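PDB 4NIM: versicolorin reductase from Brucella melitensis, which probably acts as an NAD(P)-dependent oxidoreductase of the short-chain dehydrogenase/reductase family, reducing carbonyl groups or oxidising alcohols. Local coordinates for residues L103-T112 against Q160-A168; A29-E37 against Q56-A65. One frame throughout, in Å; residues are numbered along the deposited sequence. Where two conformers were deposited one is given.

From the N terminus, the chain runs through strand 17-20, helix 26-37, strand 42-47 and helix 50-63. Contact 2 (29-37 with 56-65) closes a loop through strand 42-47, bringing two successive helices side by side over that strand. Contact 1 opens only after contact 2 has closed: from 103-112, following strand 96-99, the chain passes through helix 114-142 and strand 147-153 before 160-168 returns to that loop at the start of helix 164-183. The two contacts therefore stand in series, neither nested nor crossed. The centres of contact 1 and contact 2 are about 33 Å apart, on opposite sides of the chain's centre. Contact 2 ties together sheet-covering helices, whereas contact 1 ties a loop to a helix start.

Contact 1: residues L103-T112 against Q160-A168; sequences LTDRGTILDT and QPFIAAYCA
Gly107 and the turn before helix 164-183 are joined by two backbone hydrogen bonds that form a single beta bridge between Gly107 and Ile163. Gly107 N donates to Phe162 O at 2.8 Å (152° at the hydrogen). Ala164 N returns a bond of 3.0 Å to Gly107 O, meeting it almost head-on at 177° about the carbonyl oxygen. This is the tight centre of the contact. Close by, CG2 of the buried Ile163 lies 3.8 Å from Arg106 CG. With CG anti to the backbone N (chi1 166°), the ring of Tyr166 lies alongside the loop and turns its edge to Leu103 O, which sits in the ring plane, 3.3 Å from Tyr166 CD1. Tyr166 begins the sequence Tyr-Cys-Ala-Ser-Lys, the Tyr-x-x-x-Lys signature of short-chain dehydrogenases, and is consistent with their active-site tyrosine; its OH makes a weak hydrogen bond to Ser153.

The outer side is looser. Arg106 CG also comes to the edge of the exposed Phe162 ring, 4.2 Å from Phe162 CD1, before the arginine chain leads away. Thr108 CA approaches Pro161 O at 3.5 Å in a CH...O contact, while a water bridges Pro161 O to Ile109 N.

Two further waters enter at the helix start. One accepts from Ala165 N (2.9 Å to its oxygen) and donates to Gly107 O and Thr112 OG1; another links Tyr166 N with Asp105 O. The N-H groups of Ala164, Ala165 and Tyr166 thus find acceptors in the loop, directly or through water, and the helix start would probably polarise Gly107 O.

Contact 2: residues A29-E37 against Q56-A65; sequences AATARLFAE and QAAGLEELGA
Leu60 O takes two backbone donors, Ala65 N at 3.2 Å and, more weakly, Leu63 N, and all three residues touch helix 26-37. The bond from Ala65 N to Leu60 O, that from Gly64 N to Glu61 O and the positive phi of Gly64 (114°) define a Schellman motif, which turns Ala65 back toward the neighbouring helix. There Ala36 CB meets Ala65 CB at 3.9 Å and Leu63 CB at 3.8 Å, so one methyl is bordered by both sides of the turn.

One turn nearer the N termini, Leu60 reaches across with its two methyls: CD1 packs on Ala32 CB at 4.0 Å, and CD2 lies against the backbone, 3.7 Å from Ala32 C. The helix axes approach to 9.0 Å and run nearly parallel at a signed angle of -21°, a spacing with which alanines at 32 and 36 are consistent. The pairing belongs to the Rossmann fold: the helices come from consecutive beta-alpha-beta crossovers, and Ala32 and Leu60 both touch Ile45 of strand 42-47, so this layer of the contact rests on the sheet.

Toward the N-terminal ends of the segments the contact becomes polar. Gln56, which also touches Ile45, has its chain bent at chi2 (-72°) and sets its amide beside Ala29, with OE1 3.6 Å from Ala29 CB. The exposed Arg33 side chain crosses it at about a right angle; Gln56 NE2 sits at the guanidinium edge, in plane, but both groups there are donors. Also on the outer, exposed side, Leu63 CD1 lies 3.8 Å from Arg33 O and touches Glu37 CG, laying the leucine across the aliphatic start of the glutamate chain.

Contact 1: residues L103-T112 against Q160-A168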
ATOM      1  N   LEU A 103      -0.538  -9.714  -2.074  1.00 22.44           N
ATOM      2  CA  LEU A 103      -0.348 -11.124  -2.103  1.00 23.47           C
ATOM      3  C   LEU A 103       0.865 -11.396  -2.960  1.00 22.61           C
ATOM      4  O   LEU A 103       1.090 -10.732  -3.965  1.00 21.10           O
ATOM      5  CB  LEU A 103      -1.509 -11.817  -2.806  1.00 24.17           C
ATOM      6  CG  LEU A 103      -2.785 -12.166  -2.117  1.00 26.99           C
ATOM      7  CD1 LEU A 103      -3.648 -12.965  -3.121  1.00 26.41           C
ATOM      8  CD2 LEU A 103      -2.506 -12.963  -0.845  1.00 27.86           C
ATOM      9  N   THR A 104       1.597 -12.444  -2.613  1.00 23.15           N
ATOM     10  CA  THR A 104       2.769 -12.821  -3.370  1.00 23.45           C
ATOM     11  C   THR A 104       2.727 -14.287  -3.893  1.00 23.45           C
ATOM     12  O   THR A 104       3.773 -14.897  -4.098  1.00 21.85           O
ATOM     13  CB  THR A 104       4.016 -12.659  -2.489  1.00 24.59           C
ATOM     14  OG1 THR A 104       3.871 -13.540  -1.382  1.00 26.21           O
ATOM     15  CG2 THR A 104       4.169 -11.224  -1.995  1.00 24.77           C
ATOM     16  N   ASP A 105       1.533 -14.824  -4.125  1.00 23.64           N
ATOM     17  CA  ASP A 105       1.372 -16.139  -4.756  1.00 25.33           C
ATOM     18  C   ASP A 105       2.217 -16.260  -6.031  1.00 22.88           C
ATOM     19  O   ASP A 105       2.257 -15.346  -6.852  1.00 20.26           O
ATOM     20  CB  ASP A 105      -0.090 -16.420  -5.157  1.00 27.25           C
ATOM     21  CG  ASP A 105      -1.021 -16.535  -3.962  1.00 33.60           C
ATOM     22  OD1 ASP A 105      -0.821 -15.773  -2.999  1.00 36.19           O
ATOM     23  OD2 ASP A 105      -1.930 -17.404  -3.980  1.00 38.63           O
ATOM     24  N   ARG A 106       2.834 -17.431  -6.168  1.00 21.20           N
ATOM     25  CA  ARG A 106       3.758 -17.751  -7.237  1.00 21.10           C
ATOM     26  C   ARG A 106       3.124 -18.543  -8.360  1.00 20.22           C
ATOM     27  O   ARG A 106       2.158 -19.256  -8.152  1.00 20.12           O
ATOM     28  CB  ARG A 106       4.926 -18.573  -6.651  1.00 22.59           C
ATOM     29  CG  ARG A 106       5.771 -17.736  -5.688  1.00 25.10           C
ATOM     30  CD  ARG A 106       6.624 -18.551  -4.739  1.00 27.65           C
ATOM     31  NE  ARG A 106       5.687 -19.316  -3.915  1.00 32.63           N
ATOM     32  CZ  ARG A 106       5.639 -20.647  -3.778  1.00 33.31           C
ATOM     33  NH1 ARG A 106       6.556 -21.436  -4.335  1.00 35.35           N
ATOM     34  NH2 ARG A 106       4.658 -21.184  -3.047  1.00 34.11           N
ATOM     35  N   GLY A 107       3.744 -18.481  -9.527  1.00 19.37           N
ATOM     36  CA  GLY A 107       3.337 -19.257 -10.656  1.00 19.24           C
ATOM     37  C   GLY A 107       4.041 -18.780 -11.894  1.00 19.09           C
ATOM     38  O   GLY A 107       4.307 -17.565 -12.059  1.00 17.90           O
ATOM     39  N   THR A 108       4.318 -19.709 -12.801  1.00 19.55           N
ATOM     40  CA  THR A 108       4.866 -19.345 -14.101  1.00 19.35           C
ATOM     41  C   THR A 108       3.747 -19.096 -15.121  1.00 19.55           C
ATOM     42  O   THR A 108       2.548 -19.421 -14.876  1.00 18.85           O
ATOM     43  CB  THR A 108       5.752 -20.455 -14.692  1.00 20.22           C
ATOM     44  OG1 THR A 108       4.942 -21.582 -15.033  1.00 20.27           O
ATOM     45  CG2 THR A 108       6.829 -20.893 -13.720  1.00 20.57           C
ATOM     46  N   ILE A 109       4.166 -18.571 -16.283  1.00 18.05           N
ATOM     47  CA  ILE A 109       3.236 -18.370 -17.397  1.00 18.06           C
ATOM     48  C   ILE A 109       2.606 -19.704 -17.802  1.00 18.35           C
ATOM     49  O   ILE A 109       1.514 -19.725 -18.321  1.00 17.99           O
ATOM     50  CB  ILE A 109       3.894 -17.635 -18.599  1.00 18.27           C
ATOM     51  CG1 ILE A 109       2.859 -17.248 -19.668  1.00 17.89           C
ATOM     52  CG2 ILE A 109       4.951 -18.501 -19.251  1.00 18.84           C
ATOM     53  CD1 ILE A 109       1.784 -16.321 -19.182  1.00 17.96           C
ATOM     54  N   LEU A 110       3.277 -20.824 -17.527  1.00 18.49           N
ATOM     55  CA  LEU A 110       2.776 -22.122 -17.982  1.00 19.82           C
ATOM     56  C   LEU A 110       1.747 -22.744 -17.047  1.00 20.13           C
ATOM     57  O   LEU A 110       0.826 -23.423 -17.516  1.00 21.21           O
ATOM     58  CB  LEU A 110       3.944 -23.110 -18.165  1.00 20.01           C
ATOM     59  CG  LEU A 110       4.837 -22.957 -19.382  1.00 20.43           C
ATOM     60  CD1 LEU A 110       6.036 -23.878 -19.300  1.00 21.10           C
ATOM     61  CD2 LEU A 110       3.995 -23.306 -20.592  1.00 21.93           C
ATOM     62  N   ASP A 111       1.913 -22.556 -15.737  1.00 19.98           N
ATOM     63  CA  ASP A 111       1.126 -23.361 -14.794  0.50 20.78           C
ATOM     64  C   ASP A 111       0.183 -22.556 -13.851  1.00 20.34           C
ATOM     65  O   ASP A 111      -0.642 -23.141 -13.177  1.00 20.28           O
ATOM     66  CB  ASP A 111       2.043 -24.355 -14.053  0.50 21.36           C
ATOM     67  CG  ASP A 111       2.695 -25.413 -14.995  0.50 22.15           C
ATOM     68  OD1 ASP A 111       2.144 -25.780 -16.085  0.50 22.53           O
ATOM     69  OD2 ASP A 111       3.784 -25.912 -14.627  0.50 22.67           O
ATOM     70  N   THR A 112       0.216 -21.226 -13.911  1.00 18.94           N
ATOM     71  CA  THR A 112      -0.683 -20.368 -13.121  1.00 18.61           C
ATOM     72  C   THR A 112      -2.149 -20.644 -13.450  1.00 19.22           C
ATOM     73  O   THR A 112      -2.537 -20.671 -14.642  1.00 19.92           O
ATOM     74  CB  THR A 112      -0.369 -18.886 -13.391  1.00 17.62           C
ATOM     75  OG1 THR A 112       0.942 -18.586 -12.862  1.00 17.49           O
ATOM     76  CG2 THR A 112      -1.410 -17.969 -12.759  1.00 17.81           C
ATOM     77  N   GLN A 160      10.252 -11.487 -12.525  1.00 17.52           N
ATOM     78  CA  GLN A 160      10.807 -12.851 -12.494  1.00 17.97           C
ATOM     79  C   GLN A 160       9.848 -13.947 -12.970  1.00 17.69           C
ATOM     80  O   GLN A 160       8.653 -13.841 -12.757  1.00 16.16           O
ATOM     81  CB  GLN A 160      11.261 -13.182 -11.084  1.00 19.26           C
ATOM     82  CG  GLN A 160      12.147 -12.149 -10.448  1.00 19.62           C
ATOM     83  CD  GLN A 160      11.438 -11.118  -9.623  1.00 19.42           C
ATOM     84  OE1 GLN A 160      10.441 -10.525 -10.010  1.00 19.59           O
ATOM     85  NE2 GLN A 160      11.989 -10.870  -8.470  1.00 21.54           N
ATOM     86  N   PRO A 161      10.376 -15.004 -13.626  1.00 18.22           N
ATOM     87  CA  PRO A 161       9.495 -15.993 -14.269  1.00 18.61           C
ATOM     88  C   PRO A 161       8.650 -16.775 -13.282  1.00 19.34           C
ATOM     89  O   PRO A 161       7.612 -17.257 -13.668  1.00 20.69           O
ATOM     90  CB  PRO A 161      10.458 -16.920 -14.997  1.00 19.50           C
ATOM     91  CG  PRO A 161      11.691 -16.136 -15.202  1.00 19.22           C
ATOM     92  CD  PRO A 161      11.780 -15.168 -14.032  1.00 19.02           C
ATOM     93  N   PHE A 162       9.048 -16.807 -11.995  1.00 18.86           N
ATOM     94  CA  PHE A 162       8.356 -17.643 -11.016  1.00 19.00           C
ATOM     95  C   PHE A 162       7.149 -16.933 -10.418  1.00 17.73           C
ATOM     96  O   PHE A 162       6.366 -17.548  -9.685  1.00 17.33           O
ATOM     97  CB  PHE A 162       9.308 -18.200  -9.937  1.00 20.52           C
ATOM     98  CG  PHE A 162       9.855 -17.153  -9.020  1.00 21.36           C
ATOM     99  CD1 PHE A 162       9.209 -16.833  -7.854  1.00 22.17           C
ATOM    100  CD2 PHE A 162      11.039 -16.502  -9.327  1.00 23.21           C
ATOM    101  CE1 PHE A 162       9.715 -15.868  -7.006  1.00 22.70           C
ATOM    102  CE2 PHE A 162      11.551 -15.517  -8.478  1.00 23.08           C
ATOM    103  CZ  PHE A 162      10.863 -15.186  -7.327  1.00 22.99           C
ATOM    104  N   ILE A 163       6.973 -15.664 -10.789  1.00 17.03           N
ATOM    105  CA  ILE A 163       5.876 -14.841 -10.335  1.00 17.06           C
ATOM    106  C   ILE A 163       5.234 -14.012 -11.451  1.00 16.42           C
ATOM    107  O   ILE A 163       4.980 -12.816 -11.289  1.00 16.88           O
ATOM    108  CB  ILE A 163       6.308 -13.922  -9.148  1.00 17.10           C
ATOM    109  CG1 ILE A 163       7.721 -13.338  -9.338  1.00 17.76           C
ATOM    110  CG2 ILE A 163       6.164 -14.609  -7.806  1.00 18.11           C
ATOM    111  CD1 ILE A 163       8.144 -12.440  -8.191  1.00 18.41           C
ATOM    112  N   ALA A 164       4.855 -14.652 -12.568  1.00 16.41           N
ATOM    113  CA  ALA A 164       4.404 -13.901 -13.709  1.00 15.84           C
ATOM    114  C   ALA A 164       3.207 -13.036 -13.446  1.00 15.21           C
ATOM    115  O   ALA A 164       3.228 -11.852 -13.813  1.00 14.50           O
ATOM    116  CB  ALA A 164       4.130 -14.815 -14.924  1.00 16.59           C
ATOM    117  N   ALA A 165       2.131 -13.602 -12.903  1.00 14.81           N
ATOM    118  CA  ALA A 165       0.904 -12.831 -12.733  1.00 14.99           C
ATOM    119  C   ALA A 165       1.092 -11.744 -11.659  1.00 14.70           C
ATOM    120  O   ALA A 165       0.558 -10.608 -11.804  1.00 14.44           O
ATOM    121  CB  ALA A 165      -0.266 -13.739 -12.335  1.00 15.97           C
ATOM    122  N   TYR A 166       1.872 -12.077 -10.650  1.00 14.89           N
ATOM    123  CA  TYR A 166       2.196 -11.111  -9.563  1.00 15.55           C
ATOM    124  C   TYR A 166       2.852  -9.871 -10.163  1.00 15.14           C
ATOM    125  O   TYR A 166       2.448  -8.745  -9.873  1.00 15.23           O
ATOM    126  CB  TYR A 166       3.153 -11.727  -8.547  1.00 16.13           C
ATOM    127  CG  TYR A 166       3.810 -10.754  -7.572  1.00 17.31           C
ATOM    128  CD1 TYR A 166       3.221 -10.422  -6.413  1.00 18.80           C
ATOM    129  CD2 TYR A 166       5.058 -10.182  -7.872  1.00 18.74           C
ATOM    130  CE1 TYR A 166       3.854  -9.557  -5.490  1.00 20.15           C
ATOM    131  CE2 TYR A 166       5.669  -9.274  -7.038  1.00 18.66           C
ATOM    132  CZ  TYR A 166       5.079  -8.992  -5.843  1.00 20.48           C
ATOM    133  OH  TYR A 166       5.739  -8.114  -5.052  1.00 23.36           O
ATOM    134  N   CYS A 167       3.815 -10.081 -11.057  1.00 15.66           N
ATOM    135  CA  CYS A 167       4.557  -8.940 -11.641  1.00 15.22           C
ATOM    136  C   CYS A 167       3.581  -8.073 -12.427  1.00 15.78           C
ATOM    137  O   CYS A 167       3.536  -6.866 -12.213  1.00 15.68           O
ATOM    138  CB  CYS A 167       5.681  -9.393 -12.513  1.00 15.60           C
ATOM    139  SG  CYS A 167       6.958 -10.289 -11.596  1.00 16.47           S
ATOM    140  N   ALA A 168       2.768  -8.698 -13.294  1.00 15.46           N
ATOM    141  CA  ALA A 168       1.731  -7.943 -14.037  1.00 15.15           C
ATOM    142  C   ALA A 168       0.766  -7.156 -13.148  1.00 15.03           C
ATOM    143  O   ALA A 168       0.375  -6.025 -13.485  1.00 14.18           O
ATOM    144  CB  ALA A 168       0.989  -8.893 -15.011  1.00 15.21           C
TER
HETATM  145  O   HOH W   1       2.719 -14.832  -9.659  1.00 14.89           O
HETATM  146  O   HOH W   2       1.917 -16.269 -11.837  1.00 17.00           O
HETATM  147  O   HOH W   3       6.800 -17.772 -16.353  1.00 17.72           O

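Contact 2: residues A29-E37 against Q56-A65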
ATOM      1  N   ALA A  29       1.633  -3.070   9.503  1.00 24.08           N
ATOM      2  CA  ALA A  29       1.636  -2.855  10.974  1.00 25.95           C
ATOM      3  C   ALA A  29       2.766  -1.935  11.378  1.00 26.04           C
ATOM      4  O   ALA A  29       2.589  -1.051  12.243  1.00 26.36           O
ATOM      5  CB  ALA A  29       1.777  -4.170  11.706  1.00 28.47           C
ATOM      6  N   ALA A  30       3.940  -2.161  10.788  1.00 27.00           N
ATOM      7  CA  ALA A  30       5.082  -1.284  11.008  1.00 27.36           C
ATOM      8  C   ALA A  30       4.742   0.176  10.645  1.00 26.48           C
ATOM      9  O   ALA A  30       5.099   1.133  11.382  1.00 24.71           O
ATOM     10  CB  ALA A  30       6.293  -1.774  10.228  1.00 27.83           C
ATOM     11  N   THR A  31       4.071   0.334   9.505  1.00 25.04           N
ATOM     12  CA  THR A  31       3.636   1.644   9.046  1.00 24.31           C
ATOM     13  C   THR A  31       2.651   2.279  10.065  1.00 24.22           C
ATOM     14  O   THR A  31       2.781   3.469  10.422  1.00 24.05           O
ATOM     15  CB  THR A  31       3.026   1.550   7.611  1.00 23.94           C
ATOM     16  OG1 THR A  31       4.011   0.983   6.719  1.00 24.59           O
ATOM     17  CG2 THR A  31       2.621   2.899   7.115  1.00 22.87           C
ATOM     18  N   ALA A  32       1.663   1.498  10.516  1.00 24.02           N
ATOM     19  CA  ALA A  32       0.655   2.012  11.437  1.00 24.53           C
ATOM     20  C   ALA A  32       1.339   2.437  12.762  1.00 25.52           C
ATOM     21  O   ALA A  32       1.096   3.531  13.242  1.00 24.83           O
ATOM     22  CB  ALA A  32      -0.470   0.986  11.694  1.00 24.58           C
ATOM     23  N   ARG A  33       2.223   1.589  13.279  1.00 26.74           N
ATOM     24  CA  ARG A  33       3.005   1.912  14.469  1.00 28.83           C
ATOM     25  C   ARG A  33       3.797   3.206  14.319  1.00 28.49           C
ATOM     26  O   ARG A  33       3.781   4.066  15.215  1.00 27.35           O
ATOM     27  CB  ARG A  33       3.952   0.759  14.838  1.00 32.81           C
ATOM     28  CG  ARG A  33       3.235  -0.434  15.455  1.00 37.49           C
ATOM     29  CD  ARG A  33       4.195  -1.332  16.254  1.00 42.34           C
ATOM     30  NE  ARG A  33       5.120  -1.945  15.310  1.00 46.35           N
ATOM     31  CZ  ARG A  33       4.883  -3.073  14.627  1.00 46.93           C
ATOM     32  NH1 ARG A  33       3.755  -3.761  14.836  1.00 50.09           N
ATOM     33  NH2 ARG A  33       5.783  -3.522  13.752  1.00 42.02           N
ATOM     34  N   LEU A  34       4.492   3.371  13.197  1.00 26.38           N
ATOM     35  CA  LEU A  34       5.250   4.593  12.973  1.00 26.86           C
ATOM     36  C   LEU A  34       4.306   5.822  12.926  1.00 26.16           C
ATOM     37  O   LEU A  34       4.616   6.894  13.469  1.00 27.00           O
ATOM     38  CB  LEU A  34       6.062   4.494  11.669  1.00 27.02           C
ATOM     39  CG  LEU A  34       6.870   5.738  11.365  1.00 28.56           C
ATOM     40  CD1 LEU A  34       7.908   5.990  12.469  1.00 31.13           C
ATOM     41  CD2 LEU A  34       7.526   5.655   9.991  1.00 29.74           C
ATOM     42  N   PHE A  35       3.176   5.664  12.248  1.00 24.74           N
ATOM     43  CA  PHE A  35       2.209   6.756  12.113  1.00 24.66           C
ATOM     44  C   PHE A  35       1.733   7.193  13.500  1.00 25.45           C
ATOM     45  O   PHE A  35       1.650   8.370  13.766  1.00 27.15           O
ATOM     46  CB  PHE A  35       1.025   6.367  11.262  1.00 24.05           C
ATOM     47  CG  PHE A  35       1.264   6.523   9.779  1.00 23.49           C
ATOM     48  CD1 PHE A  35       2.556   6.508   9.250  1.00 24.30           C
ATOM     49  CD2 PHE A  35       0.202   6.699   8.920  1.00 23.42           C
ATOM     50  CE1 PHE A  35       2.760   6.687   7.893  1.00 24.75           C
ATOM     51  CE2 PHE A  35       0.413   6.850   7.543  1.00 22.74           C
ATOM     52  CZ  PHE A  35       1.687   6.844   7.038  1.00 23.88           C
ATOM     53  N   ALA A  36       1.422   6.236  14.358  1.00 25.74           N
ATOM     54  CA  ALA A  36       1.033   6.539  15.752  1.00 26.99           C
ATOM     55  C   ALA A  36       2.165   7.228  16.525  1.00 29.53           C
ATOM     56  O   ALA A  36       1.953   8.249  17.244  1.00 30.73           O
ATOM     57  CB  ALA A  36       0.599   5.254  16.444  1.00 26.70           C
ATOM     58  N   GLU A  37       3.371   6.691  16.379  1.00 29.95           N
ATOM     59  CA  GLU A  37       4.560   7.284  17.010  1.00 34.20           C
ATOM     60  C   GLU A  37       4.756   8.727  16.561  1.00 33.86           C
ATOM     61  O   GLU A  37       5.247   9.550  17.321  1.00 35.49           O
ATOM     62  CB  GLU A  37       5.815   6.445  16.737  1.00 35.17           C
ATOM     63  CG  GLU A  37       5.787   5.077  17.426  1.00 39.00           C
ATOM     64  CD  GLU A  37       6.957   4.147  17.040  1.00 42.92           C
ATOM     65  OE1 GLU A  37       7.500   4.249  15.911  1.00 44.13           O
ATOM     66  OE2 GLU A  37       7.349   3.297  17.872  1.00 46.25           O
ATOM     67  N   GLN A  56      -3.138  -5.541  17.524  1.00 35.05           N
ATOM     68  CA  GLN A  56      -2.536  -4.324  16.955  1.00 33.83           C
ATOM     69  C   GLN A  56      -3.259  -3.054  17.352  1.00 31.98           C
ATOM     70  O   GLN A  56      -2.603  -2.032  17.605  1.00 31.52           O
ATOM     71  CB  GLN A  56      -2.442  -4.351  15.420  1.00 32.99           C
ATOM     72  CG  GLN A  56      -1.384  -5.277  14.866  1.00 35.29           C
ATOM     73  CD  GLN A  56       0.067  -4.809  15.054  1.00 35.47           C
ATOM     74  OE1 GLN A  56       0.399  -3.628  14.988  1.00 37.71           O
ATOM     75  NE2 GLN A  56       0.930  -5.756  15.278  1.00 37.84           N
ATOM     76  N   ALA A  57      -4.595  -3.086  17.354  1.00 31.26           N
ATOM     77  CA  ALA A  57      -5.342  -1.872  17.688  1.00 30.69           C
ATOM     78  C   ALA A  57      -5.002  -1.424  19.112  1.00 31.58           C
ATOM     79  O   ALA A  57      -4.746  -0.260  19.332  1.00 30.91           O
ATOM     80  CB  ALA A  57      -6.840  -2.063  17.522  1.00 30.50           C
ATOM     81  N   ALA A  58      -4.970  -2.357  20.053  1.00 34.40           N
ATOM     82  CA  ALA A  58      -4.664  -2.012  21.475  1.00 36.21           C
ATOM     83  C   ALA A  58      -3.235  -1.454  21.554  1.00 36.97           C
ATOM     84  O   ALA A  58      -2.992  -0.430  22.188  1.00 37.38           O
ATOM     85  CB  ALA A  58      -4.834  -3.218  22.385  1.00 37.25           C
ATOM     86  N   GLY A  59      -2.314  -2.080  20.822  1.00 36.17           N
ATOM     87  CA  GLY A  59      -0.967  -1.547  20.690  1.00 35.46           C
ATOM     88  C   GLY A  59      -0.915  -0.136  20.127  1.00 33.84           C
ATOM     89  O   GLY A  59      -0.120   0.673  20.578  1.00 33.83           O
ATOM     90  N   LEU A  60      -1.729   0.169  19.115  1.00 33.35           N
ATOM     91  CA  LEU A  60      -1.738   1.524  18.551  1.00 31.52           C
ATOM     92  C   LEU A  60      -2.288   2.555  19.562  1.00 31.48           C
ATOM     93  O   LEU A  60      -1.785   3.684  19.670  1.00 29.96           O
ATOM     94  CB  LEU A  60      -2.541   1.570  17.260  1.00 31.04           C
ATOM     95  CG  LEU A  60      -1.915   0.796  16.098  1.00 30.16           C
ATOM     96  CD1 LEU A  60      -2.824   0.714  14.881  1.00 30.13           C
ATOM     97  CD2 LEU A  60      -0.556   1.382  15.716  1.00 29.83           C
ATOM     98  N   GLU A  61      -3.320   2.163  20.287  1.00 35.41           N
ATOM     99  CA  GLU A  61      -3.889   3.029  21.315  1.00 37.28           C
ATOM    100  C   GLU A  61      -2.836   3.365  22.375  1.00 37.72           C
ATOM    101  O   GLU A  61      -2.756   4.504  22.797  1.00 37.77           O
ATOM    102  CB  GLU A  61      -5.151   2.402  21.933  1.00 38.68           C
ATOM    103  CG  GLU A  61      -6.299   2.210  20.927  1.00 39.36           C
ATOM    104  CD  GLU A  61      -7.357   3.310  20.964  1.00 40.37           C
ATOM    105  OE1 GLU A  61      -7.243   4.208  21.837  1.00 43.11           O
ATOM    106  OE2 GLU A  61      -8.297   3.296  20.131  1.00 37.32           O
ATOM    107  N   GLU A  62      -2.003   2.403  22.775  1.00 38.05           N
ATOM    108  CA  GLU A  62      -0.991   2.683  23.799  1.00 39.34           C
ATOM    109  C   GLU A  62       0.067   3.661  23.253  1.00 39.11           C
ATOM    110  O   GLU A  62       0.722   4.331  24.032  1.00 38.83           O
ATOM    111  CB  GLU A  62      -0.336   1.395  24.342  1.00 39.98           C
ATOM    112  N   LEU A  63       0.234   3.741  21.919  1.00 37.27           N
ATOM    113  CA  LEU A  63       1.146   4.719  21.303  1.00 36.09           C
ATOM    114  C   LEU A  63       0.503   6.085  21.125  1.00 35.99           C
ATOM    115  O   LEU A  63       1.174   7.043  20.740  1.00 37.36           O
ATOM    116  CB  LEU A  63       1.629   4.215  19.924  1.00 35.83           C
ATOM    117  CG  LEU A  63       2.563   3.005  19.983  1.00 36.07           C
ATOM    118  CD1 LEU A  63       2.814   2.465  18.579  1.00 34.54           C
ATOM    119  CD2 LEU A  63       3.875   3.344  20.697  1.00 36.47           C
ATOM    120  N   GLY A  64      -0.805   6.185  21.349  1.00 35.63           N
ATOM    121  CA  GLY A  64      -1.498   7.466  21.273  1.00 34.46           C
ATOM    122  C   GLY A  64      -2.516   7.682  20.181  1.00 33.12           C
ATOM    123  O   GLY A  64      -3.107   8.756  20.112  1.00 33.08           O
ATOM    124  N   ALA A  65      -2.726   6.698  19.301  1.00 31.68           N
ATOM    125  CA  ALA A  65      -3.689   6.849  18.210  1.00 30.70           C
ATOM    126  C   ALA A  65      -4.998   6.156  18.557  1.00 30.11           C
ATOM    127  O   ALA A  65      -4.967   5.070  19.124  1.00 31.85           O
ATOM    128  CB  ALA A  65      -3.111   6.213  16.952  1.00 29.76           C
TER